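Local coordinates for glycosyl hydrolases family 2, sugar binding domain protein (PDB 6D1P) that probably hydrolyses O-glycosidic bonds as a gut-bacterial beta-glucuronidase of glycosyl hydrolase family 2, at residues 482-486 against 513-517. Numbering follows the deposited sequence.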
# COMPACT_ATOMS: atom_id res chain seq x y z
N ILE A 482 13.26 -29.79 18.82
CA ILE A 482 12.57 -30.99 19.30
C ILE A 482 11.08 -30.67 19.47
O ILE A 482 10.69 -29.98 20.42
CB ILE A 482 13.15 -31.53 20.61
CG1 ILE A 482 14.59 -32.02 20.41
CG2 ILE A 482 12.28 -32.66 21.13
CD1 ILE A 482 15.30 -32.40 21.72
N TRP A 483 10.25 -31.25 18.60
CA TRP A 483 8.82 -30.98 18.53
C TRP A 483 8.06 -32.30 18.47
O TRP A 483 7.31 -32.56 17.54
CB TRP A 483 8.46 -30.13 17.31
CG TRP A 483 8.93 -28.72 17.36
CD1 TRP A 483 10.20 -28.27 17.12
CD2 TRP A 483 8.14 -27.56 17.66
NE1 TRP A 483 10.24 -26.89 17.26
CE2 TRP A 483 8.99 -26.44 17.59
CE3 TRP A 483 6.79 -27.37 18.00
CZ2 TRP A 483 8.53 -25.15 17.85
CZ3 TRP A 483 6.34 -26.09 18.25
CH2 TRP A 483 7.21 -24.99 18.17
N ALA A 484 8.29 -33.13 19.49
CA ALA A 484 7.62 -34.42 19.60
C ALA A 484 6.13 -34.26 19.38
O ALA A 484 5.48 -33.44 20.03
CB ALA A 484 7.88 -35.01 20.99
N GLY A 485 5.59 -35.06 18.47
CA GLY A 485 4.18 -34.98 18.18
C GLY A 485 3.76 -33.84 17.27
O GLY A 485 2.60 -33.81 16.84
N TRP A 486 4.65 -32.89 16.96
CA TRP A 486 4.28 -31.77 16.10
C TRP A 486 5.03 -31.83 14.77
O TRP A 486 4.43 -32.16 13.76
CB TRP A 486 4.47 -30.41 16.78
CG TRP A 486 3.77 -29.40 15.93
CD1 TRP A 486 4.33 -28.44 15.11
CD2 TRP A 486 2.35 -29.33 15.72
NE1 TRP A 486 3.32 -27.74 14.45
CE2 TRP A 486 2.11 -28.27 14.81
CE3 TRP A 486 1.26 -30.04 16.24
CZ2 TRP A 486 0.82 -27.91 14.41
CZ3 TRP A 486 -0.02 -29.67 15.84
CH2 TRP A 486 -0.22 -28.62 14.93
N TRP A 513 8.73 -25.97 21.73
CA TRP A 513 7.94 -27.19 21.55
C TRP A 513 6.49 -26.82 21.77
O TRP A 513 6.18 -25.78 22.36
CB TRP A 513 8.35 -28.31 22.51
CG TRP A 513 8.16 -27.96 23.95
CD1 TRP A 513 9.04 -27.30 24.75
CD2 TRP A 513 7.02 -28.26 24.76
NE1 TRP A 513 8.52 -27.16 26.02
CE2 TRP A 513 7.29 -27.76 26.05
CE3 TRP A 513 5.81 -28.91 24.53
CZ2 TRP A 513 6.39 -27.90 27.10
CZ3 TRP A 513 4.91 -29.04 25.57
CH2 TRP A 513 5.20 -28.53 26.84
N GLY A 514 5.60 -27.70 21.32
CA GLY A 514 4.17 -27.47 21.42
C GLY A 514 3.50 -27.75 20.10
O GLY A 514 3.76 -28.78 19.47
N GLY A 515 2.67 -26.82 19.62
CA GLY A 515 2.02 -26.97 18.34
C GLY A 515 0.81 -26.07 18.22
O GLY A 515 0.38 -25.42 19.17
N ASP A 516 0.27 -26.03 16.99
CA ASP A 516 -0.83 -25.13 16.67
C ASP A 516 -2.15 -25.70 17.14
O ASP A 516 -2.39 -26.91 17.10
CB ASP A 516 -0.91 -24.87 15.15
CG ASP A 516 0.29 -24.09 14.61
OD1 ASP A 516 0.19 -22.85 14.47
OD2 ASP A 516 1.34 -24.71 14.32
N SER A 517 -3.04 -24.80 17.57
CA SER A 517 -4.43 -25.18 17.76
C SER A 517 -5.32 -24.01 17.37
O SER A 517 -5.10 -22.88 17.81
CB SER A 517 -4.71 -25.64 19.21
OG SER A 517 -4.41 -24.64 20.15
O HOH W 1 6.06 -30.45 20.10
O HOH W 2 2.86 -25.54 12.04
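The indoles of Trp483 and Trp486 lie against the backbone of 513-517, one after the other along it, with no direct hydrogen bond between the segments. Trp486 places its CG anti to its own backbone N (chi1 -167°), which lays the ring over the Gly515-Asp516 peptide. Gly515, whose backbone angles themselves call for glycine, brings CA beneath the five-membered ring in a CH-pi contact, 3.7 Å from its centroid, while Asp516 N lies under the same face nearer the rim. The Asp516 and Trp486 side chains run at about a right angle to each other, carboxylate and ring planes 39° apart, with Asp516 OD2 3.2 Å from Trp486 CZ2. Water 2, in the plane of the indole, accepts from Trp486 NE1 and donates to Asp516 OD2, which also forms a salt bridge with Lys597. Replacing Trp486 with an alanine is likely to uncover Gly515 and leave water 2 without its indole donor. Trp483, its CG anti to the carbonyl carbon (chi1 -69°), takes Trp513 CA over its six-membered ring in a second CH-pi contact and meets Gly515 N at its edge. Water 1 bridges Ala484 O and Gly514 N. Both loops follow parallel strands of the TIM barrel, 477-479 and 510-511, at the end where such barrels carry their active sites; glycerol bound beside Trp483 is consistent with a pocket. Helix 494-503 packs on Ile482 and Ala484, helix 550-564 on Trp486 and Trp513.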